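Local coordinates for protein PBP5 (Haemophilus influenzae, PDB 3A3J) that removes C-terminal D-alanine residues from the peptide side chains of cell wall precursors, as a penicillin-binding D-Ala-D-Ala carboxypeptidase of the peptidase S11 family, at residues A[281-286]-A[313-318]; A[49-54]-A[163-168]. One frame throughout, in Å; residues are numbered along the deposited sequence.

Contact 1 of 2, residues A[281-286]-A[313-318]; sequences GAFMDH and LAKGQV
The ring of Phe283 reaches across to the turn at Lys315 and Gly316 and meets it with its far end. CE2 lies 3.5 Å from the backbone N of Gly316 and 3.6 Å from its CA, while CZ comes within 3.6 Å of Lys315 CG. Both partners approach the ring at a slant, and the lysine chain runs past it at about a right angle. A chi1 of -78° puts CG of Phe283 beside the backbone N and brings CE2 and CZ to the turn. Lys315 touches through its methylenes alone: its CG and CD pass by CZ, and the bends at chi3 and chi4 leave the ammonium group clear of the ring, with NZ about 5.0 Å from Phe283 CZ.

The turn that receives the ring is a type II beta turn from Ala314 to Gln317, closed by a 2.9 Å bond from Gln317 N to Ala314 O. Gly316 sits at its third position with positive phi, where a side chain would press against the preceding carbonyl oxygen. The side chain of Gln317 runs back to the start of the turn, on the side away from Phe283, and its OE1 accepts the N-H of Ala314 at 2.9 Å in a nearly straight bond.

Gln337 of strand 329-338 bonds to both loops, its OE1 to Phe283 N and its NE2 to Gly316 O. Since no hydrogen bond runs directly between 281-286 and 313-318, their own meeting is a small van der Waals contact at the surface of the C-terminal domain, and a polar link between them is supplied by the side-chain amide of Gln337.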
ATOM      1  N   GLY A 281     -17.159  -5.133 -21.817  1.00 34.12           N
ATOM      2  CA  GLY A 281     -15.777  -4.843 -21.435  1.00 35.16           C
ATOM      3  C   GLY A 281     -15.732  -4.567 -19.954  1.00 36.08           C
ATOM      4  O   GLY A 281     -16.543  -5.149 -19.201  1.00 35.01           O
ATOM      5  N   ALA A 282     -14.807  -3.668 -19.552  1.00 35.90           N
ATOM      6  CA  ALA A 282     -14.577  -3.250 -18.144  1.00 37.39           C
ATOM      7  C   ALA A 282     -14.238  -1.751 -18.111  1.00 38.44           C
ATOM      8  O   ALA A 282     -13.549  -1.217 -18.985  1.00 37.99           O
ATOM      9  CB  ALA A 282     -13.465  -4.080 -17.473  1.00 36.03           C
ATOM     10  N   PHE A 283     -14.796  -1.047 -17.141  1.00 40.59           N
ATOM     11  CA  PHE A 283     -14.513   0.378 -17.018  1.00 42.87           C
ATOM     12  C   PHE A 283     -13.231   0.638 -16.177  1.00 43.98           C
ATOM     13  O   PHE A 283     -12.812   1.791 -16.017  1.00 44.78           O
ATOM     14  CB  PHE A 283     -15.761   1.157 -16.528  1.00 42.38           C
ATOM     15  CG  PHE A 283     -16.779   1.384 -17.623  1.00 42.82           C
ATOM     16  CD1 PHE A 283     -16.523   2.309 -18.659  1.00 44.66           C
ATOM     17  CD2 PHE A 283     -17.911   0.590 -17.704  1.00 40.82           C
ATOM     18  CE1 PHE A 283     -17.440   2.501 -19.718  1.00 43.52           C
ATOM     19  CE2 PHE A 283     -18.829   0.757 -18.725  1.00 36.85           C
ATOM     20  CZ  PHE A 283     -18.595   1.723 -19.750  1.00 40.69           C
ATOM     21  N   MET A 284     -12.623  -0.430 -15.660  1.00 44.68           N
ATOM     22  CA  MET A 284     -11.293  -0.304 -15.035  1.00 45.56           C
ATOM     23  C   MET A 284     -10.316  -1.384 -15.481  1.00 44.00           C
ATOM     24  O   MET A 284     -10.740  -2.509 -15.887  1.00 41.71           O
ATOM     25  CB  MET A 284     -11.412  -0.317 -13.524  1.00 47.11           C
ATOM     26  CG  MET A 284     -11.549   1.132 -12.940  1.00 55.50           C
ATOM     27  SD  MET A 284     -11.394   1.250 -11.102  1.00 71.47           S
ATOM     28  CE  MET A 284      -9.682   0.683 -10.810  1.00 65.30           C
ATOM     29  N   ASP A 285      -9.025  -1.036 -15.414  1.00 41.92           N
ATOM     30  CA  ASP A 285      -7.916  -1.953 -15.751  1.00 39.92           C
ATOM     31  C   ASP A 285      -7.991  -3.152 -14.866  1.00 38.27           C
ATOM     32  O   ASP A 285      -8.558  -3.063 -13.820  1.00 37.37           O
ATOM     33  CB  ASP A 285      -6.584  -1.275 -15.462  1.00 40.95           C
ATOM     34  CG  ASP A 285      -6.187  -0.299 -16.525  1.00 41.77           C
ATOM     35  OD1 ASP A 285      -6.906  -0.161 -17.531  1.00 41.04           O
ATOM     36  OD2 ASP A 285      -5.119   0.315 -16.356  1.00 45.83           O
ATOM     37  N   HIS A 286      -7.434  -4.279 -15.280  1.00 37.25           N
ATOM     38  CA  HIS A 286      -7.389  -5.450 -14.427  1.00 37.38           C
ATOM     39  C   HIS A 286      -6.075  -6.155 -14.713  1.00 37.89           C
ATOM     40  O   HIS A 286      -5.562  -6.045 -15.839  1.00 38.02           O
ATOM     41  CB  HIS A 286      -8.519  -6.439 -14.740  1.00 36.86           C
ATOM     42  CG  HIS A 286      -8.645  -7.523 -13.722  1.00 36.14           C
ATOM     43  ND1 HIS A 286      -9.457  -7.414 -12.612  1.00 37.77           N
ATOM     44  CD2 HIS A 286      -8.039  -8.733 -13.624  1.00 36.39           C
ATOM     45  CE1 HIS A 286      -9.335  -8.504 -11.862  1.00 35.10           C
ATOM     46  NE2 HIS A 286      -8.473  -9.318 -12.454  1.00 36.73           N
ATOM     47  N   LEU A 313     -30.703  -2.394 -20.664  1.00 41.26           N
ATOM     48  CA  LEU A 313     -29.330  -2.502 -20.120  1.00 41.03           C
ATOM     49  C   LEU A 313     -28.674  -1.117 -19.809  1.00 41.08           C
ATOM     50  O   LEU A 313     -28.610  -0.244 -20.682  1.00 40.48           O
ATOM     51  CB  LEU A 313     -28.481  -3.226 -21.136  1.00 40.55           C
ATOM     52  CG  LEU A 313     -28.231  -4.728 -21.011  1.00 41.02           C
ATOM     53  CD1 LEU A 313     -29.171  -5.386 -20.132  1.00 37.79           C
ATOM     54  CD2 LEU A 313     -28.177  -5.370 -22.360  1.00 41.90           C
ATOM     55  N   ALA A 314     -28.124  -0.971 -18.606  1.00 41.29           N
ATOM     56  CA  ALA A 314     -27.452   0.285 -18.162  1.00 42.35           C
ATOM     57  C   ALA A 314     -25.914   0.240 -18.372  1.00 42.64           C
ATOM     58  O   ALA A 314     -25.253  -0.759 -18.073  1.00 42.87           O
ATOM     59  CB  ALA A 314     -27.767   0.543 -16.672  1.00 40.60           C
ATOM     60  N   LYS A 315     -25.350   1.305 -18.930  1.00 43.95           N
ATOM     61  CA  LYS A 315     -23.900   1.428 -19.076  1.00 44.02           C
ATOM     62  C   LYS A 315     -23.225   1.215 -17.717  1.00 43.22           C
ATOM     63  O   LYS A 315     -23.700   1.700 -16.721  1.00 43.79           O
ATOM     64  CB  LYS A 315     -23.532   2.798 -19.658  1.00 44.87           C
ATOM     65  CG  LYS A 315     -22.026   2.935 -19.905  1.00 46.39           C
ATOM     66  CD  LYS A 315     -21.581   4.316 -20.174  1.00 47.26           C
ATOM     67  CE  LYS A 315     -21.940   4.683 -21.570  1.00 52.60           C
ATOM     68  NZ  LYS A 315     -20.865   5.604 -21.993  1.00 58.60           N
ATOM     69  N   GLY A 316     -22.171   0.401 -17.669  1.00 42.89           N
ATOM     70  CA  GLY A 316     -21.525  -0.001 -16.409  1.00 40.97           C
ATOM     71  C   GLY A 316     -22.086  -1.235 -15.743  1.00 41.66           C
ATOM     72  O   GLY A 316     -21.502  -1.795 -14.819  1.00 40.09           O
ATOM     73  N   GLN A 317     -23.241  -1.686 -16.203  1.00 41.93           N
ATOM     74  CA  GLN A 317     -23.881  -2.817 -15.558  1.00 42.21           C
ATOM     75  C   GLN A 317     -23.035  -4.087 -15.616  1.00 41.93           C
ATOM     76  O   GLN A 317     -22.482  -4.426 -16.658  1.00 42.10           O
ATOM     77  CB  GLN A 317     -25.252  -3.048 -16.209  1.00 42.25           C
ATOM     78  CG  GLN A 317     -26.059  -4.165 -15.583  1.00 41.77           C
ATOM     79  CD  GLN A 317     -27.465  -4.236 -16.212  1.00 42.82           C
ATOM     80  OE1 GLN A 317     -27.923  -3.302 -16.902  1.00 40.53           O
ATOM     81  NE2 GLN A 317     -28.123  -5.356 -16.003  1.00 40.89           N
ATOM     82  N   VAL A 318     -22.927  -4.779 -14.487  1.00 41.74           N
ATOM     83  CA  VAL A 318     -22.241  -6.045 -14.445  1.00 42.52           C
ATOM     84  C   VAL A 318     -23.168  -7.193 -14.840  1.00 43.92           C
ATOM     85  O   VAL A 318     -24.099  -7.522 -14.109  1.00 45.14           O
ATOM     86  CB  VAL A 318     -21.672  -6.360 -13.021  1.00 42.12           C
ATOM     87  CG1 VAL A 318     -21.107  -7.740 -12.985  1.00 37.75           C
ATOM     88  CG2 VAL A 318     -20.613  -5.307 -12.590  1.00 41.04           C
TER

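Contact 2 of 2, residues A[49-54]-A[163-168]; sequences ALKQGK and RDLPEE
Lys51, on the last turn of helix 38-51, reaches over to the end of helix 151-164 and gives the contact its one direct hydrogen bond. NZ lies 3.0 Å from Asp164 O, in the plane of that carbonyl and on a lone pair. Extended first torsions, with CG anti to the backbone N (chi1 -163°), carry CD to 3.6 Å from Asp164 O and 4.0 Å from Leu165 CD2; the bend at chi3 (86°) then directs CE and NZ to the carbonyl. The Asp164 carboxylate is turned elsewhere: OD2 bonds His160 and Tyr44, and OD1 stays 5.3 Å from Lys51 NZ, a separation at which the opposite charges may still attract weakly.

The more buried side lies inward. Leu165 is buried, its side chain also against Tyr44, and the buried Glu168 extends toward Leu50, the two side chains crossing at about a right angle with OE1 4.0 Å from Leu50 CD1. The other carboxylate oxygen of Glu168, OE2, accepts a bond from Asn92 of helix 88-98, which helps to fix the turn of the acid group. Lys51 is on the solvent side. Beyond it the chain leaves the helix through a Schellman motif at Gly53, where Lys54 N bonds Ala49 O at 3.0 Å, and Lys54 NZ bonds Gln52 OE1 among solvent-exposed residues.

Leu165 is the first residue after helix 151-164 and the N-cap of helix 166-169. Helix 38-51 begins just after Ser36, the probable acyl-ester nucleophile, and includes Lys39 of the SxxK motif, the hallmark of penicillin-recognising serine enzymes; the contact joins the far end of this helix to the 151-164/166-169 junction, with the Glu168 side chain about 9 Å from those of Lys39 and Lys202.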
ATOM      1  N   ALA A  49      -4.355  15.174   3.032  1.00 33.02           N
ATOM      2  CA  ALA A  49      -4.648  16.552   3.387  1.00 31.68           C
ATOM      3  C   ALA A  49      -3.940  17.539   2.443  1.00 31.73           C
ATOM      4  O   ALA A  49      -4.554  18.533   2.042  1.00 31.30           O
ATOM      5  CB  ALA A  49      -4.290  16.810   4.825  1.00 31.10           C
ATOM      6  N   LEU A  50      -2.671  17.270   2.089  1.00 30.15           N
ATOM      7  CA  LEU A  50      -1.955  18.069   1.079  1.00 31.05           C
ATOM      8  C   LEU A  50      -2.595  17.952  -0.298  1.00 32.15           C
ATOM      9  O   LEU A  50      -2.639  18.906  -1.049  1.00 32.77           O
ATOM     10  CB  LEU A  50      -0.496  17.591   0.904  1.00 31.22           C
ATOM     11  CG  LEU A  50       0.414  17.932   2.082  1.00 30.51           C
ATOM     12  CD1 LEU A  50       1.715  17.093   2.158  1.00 29.80           C
ATOM     13  CD2 LEU A  50       0.701  19.455   2.024  1.00 27.35           C
ATOM     14  N   LYS A  51      -3.032  16.747  -0.650  1.00 33.97           N
ATOM     15  CA  LYS A  51      -3.641  16.529  -1.945  1.00 34.82           C
ATOM     16  C   LYS A  51      -4.963  17.295  -2.057  1.00 35.87           C
ATOM     17  O   LYS A  51      -5.251  17.905  -3.089  1.00 35.30           O
ATOM     18  CB  LYS A  51      -3.837  15.040  -2.162  1.00 35.18           C
ATOM     19  CG  LYS A  51      -4.094  14.649  -3.631  1.00 39.98           C
ATOM     20  CD  LYS A  51      -3.985  13.147  -3.827  1.00 39.76           C
ATOM     21  CE  LYS A  51      -5.289  12.411  -3.537  1.00 44.75           C
ATOM     22  NZ  LYS A  51      -5.369  11.088  -4.348  1.00 41.78           N
ATOM     23  N   GLN A  52      -5.772  17.277  -0.989  1.00 35.04           N
ATOM     24  CA  GLN A  52      -7.032  18.022  -1.020  1.00 34.32           C
ATOM     25  C   GLN A  52      -6.928  19.498  -0.780  1.00 35.64           C
ATOM     26  O   GLN A  52      -7.959  20.130  -0.696  1.00 37.27           O
ATOM     27  CB  GLN A  52      -7.986  17.440   0.001  1.00 33.54           C
ATOM     28  CG  GLN A  52      -8.341  16.007  -0.389  1.00 31.93           C
ATOM     29  CD  GLN A  52      -9.100  15.337   0.671  1.00 33.87           C
ATOM     30  OE1 GLN A  52      -9.040  15.730   1.805  1.00 31.43           O
ATOM     31  NE2 GLN A  52      -9.824  14.284   0.318  1.00 34.92           N
ATOM     32  N   GLY A  53      -5.725  20.052  -0.612  1.00 36.40           N
ATOM     33  CA  GLY A  53      -5.560  21.505  -0.364  1.00 37.26           C
ATOM     34  C   GLY A  53      -5.915  21.998   1.051  1.00 38.04           C
ATOM     35  O   GLY A  53      -5.946  23.197   1.311  1.00 39.86           O
ATOM     36  N   LYS A  54      -6.142  21.089   1.984  1.00 36.58           N
ATOM     37  CA  LYS A  54      -6.507  21.456   3.338  1.00 35.17           C
ATOM     38  C   LYS A  54      -5.288  21.879   4.158  1.00 35.54           C
ATOM     39  O   LYS A  54      -5.431  22.468   5.230  1.00 33.40           O
ATOM     40  CB  LYS A  54      -7.209  20.288   4.014  1.00 34.61           C
ATOM     41  CG  LYS A  54      -8.469  19.894   3.258  1.00 35.30           C
ATOM     42  CD  LYS A  54      -9.167  18.595   3.826  1.00 35.14           C
ATOM     43  CE  LYS A  54     -10.459  18.411   3.048  1.00 40.41           C
ATOM     44  NZ  LYS A  54     -11.082  17.113   3.130  1.00 43.94           N
ATOM     45  N   ARG A 163      -0.289   4.069  -4.506  1.00 26.02           N
ATOM     46  CA  ARG A 163      -1.383   4.333  -5.501  1.00 27.19           C
ATOM     47  C   ARG A 163      -2.019   5.757  -5.349  1.00 26.21           C
ATOM     48  O   ARG A 163      -2.113   6.512  -6.298  1.00 26.10           O
ATOM     49  CB  ARG A 163      -2.483   3.246  -5.349  1.00 25.12           C
ATOM     50  CG  ARG A 163      -3.675   3.436  -6.374  1.00 28.62           C
ATOM     51  CD  ARG A 163      -4.533   2.154  -6.360  1.00 32.97           C
ATOM     52  NE  ARG A 163      -3.841   1.156  -7.130  1.00 30.41           N
ATOM     53  CZ  ARG A 163      -3.346   0.020  -6.684  1.00 31.87           C
ATOM     54  NH1 ARG A 163      -3.478  -0.366  -5.439  1.00 32.92           N
ATOM     55  NH2 ARG A 163      -2.712  -0.759  -7.530  1.00 33.28           N
ATOM     56  N   ASP A 164      -2.424   6.137  -4.141  1.00 27.50           N
ATOM     57  CA  ASP A 164      -3.153   7.484  -3.934  1.00 27.59           C
ATOM     58  C   ASP A 164      -2.255   8.708  -3.840  1.00 29.38           C
ATOM     59  O   ASP A 164      -2.707   9.808  -4.125  1.00 30.57           O
ATOM     60  CB  ASP A 164      -4.047   7.398  -2.702  1.00 27.21           C
ATOM     61  CG  ASP A 164      -4.897   6.177  -2.739  1.00 25.80           C
ATOM     62  OD1 ASP A 164      -5.108   5.778  -3.902  1.00 32.60           O
ATOM     63  OD2 ASP A 164      -5.352   5.581  -1.718  1.00 27.58           O
ATOM     64  N   LEU A 165      -0.978   8.514  -3.501  1.00 29.91           N
ATOM     65  CA  LEU A 165      -0.048   9.598  -3.139  1.00 31.73           C
ATOM     66  C   LEU A 165       1.324   9.460  -3.835  1.00 33.25           C
ATOM     67  O   LEU A 165       2.360   9.435  -3.163  1.00 33.00           O
ATOM     68  CB  LEU A 165       0.167   9.571  -1.601  1.00 30.80           C
ATOM     69  CG  LEU A 165      -1.086   9.760  -0.741  1.00 31.94           C
ATOM     70  CD1 LEU A 165      -0.705   9.677   0.714  1.00 30.78           C
ATOM     71  CD2 LEU A 165      -1.799  11.093  -1.110  1.00 26.38           C
ATOM     72  N   PRO A 166       1.332   9.360  -5.179  1.00 34.42           N
ATOM     73  CA  PRO A 166       2.578   9.130  -5.923  1.00 35.09           C
ATOM     74  C   PRO A 166       3.623  10.211  -5.644  1.00 36.63           C
ATOM     75  O   PRO A 166       4.818   9.957  -5.603  1.00 36.65           O
ATOM     76  CB  PRO A 166       2.149   9.181  -7.382  1.00 36.18           C
ATOM     77  CG  PRO A 166       0.627   9.847  -7.345  1.00 36.21           C
ATOM     78  CD  PRO A 166       0.107   9.459  -6.010  1.00 33.46           C
ATOM     79  N   GLU A 167       3.203  11.431  -5.438  1.00 37.50           N
ATOM     80  CA  GLU A 167       4.173  12.470  -5.246  1.00 39.01           C
ATOM     81  C   GLU A 167       4.787  12.288  -3.844  1.00 38.87           C
ATOM     82  O   GLU A 167       6.018  12.333  -3.670  1.00 41.01           O
ATOM     83  CB  GLU A 167       3.521  13.830  -5.495  1.00 39.92           C
ATOM     84  CG  GLU A 167       4.462  14.980  -5.752  1.00 45.66           C
ATOM     85  CD  GLU A 167       5.643  14.647  -6.692  1.00 53.87           C
ATOM     86  OE1 GLU A 167       5.456  13.996  -7.759  1.00 54.02           O
ATOM     87  OE2 GLU A 167       6.785  15.068  -6.359  1.00 58.77           O
ATOM     88  N   GLU A 168       3.965  12.025  -2.852  1.00 37.39           N
ATOM     89  CA  GLU A 168       4.482  11.800  -1.513  1.00 36.42           C
ATOM     90  C   GLU A 168       5.399  10.545  -1.507  1.00 35.19           C
ATOM     91  O   GLU A 168       6.454  10.579  -0.899  1.00 32.91           O
ATOM     92  CB  GLU A 168       3.327  11.710  -0.486  1.00 36.95           C
ATOM     93  CG  GLU A 168       3.711  11.323   1.015  1.00 44.80           C
ATOM     94  CD  GLU A 168       2.953  12.167   2.112  1.00 51.56           C
ATOM     95  OE1 GLU A 168       2.280  13.132   1.714  1.00 59.42           O
ATOM     96  OE2 GLU A 168       3.013  11.904   3.350  1.00 53.19           O
TER

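From the N terminus, contact 2 comes first: it closes a loop of 108 residues, rich in helix, by bringing the end of helix 38-51 to the junction between helices 151-164 and 166-169. The chain then runs through the strands of the carboxypeptidase domain and helix 235-252 before entering the C-terminal domain. There contact 1 closes a much shorter loop of 26 residues, setting the loop between strands 277-281 and 286-291 against the turn that leads into strand 318-326. The loops follow in series, neither enclosing nor crossing the other. Their centres lie 28 Å apart, and although their nearest atoms come within about 7 Å, they do not touch: each joins parts of its own domain.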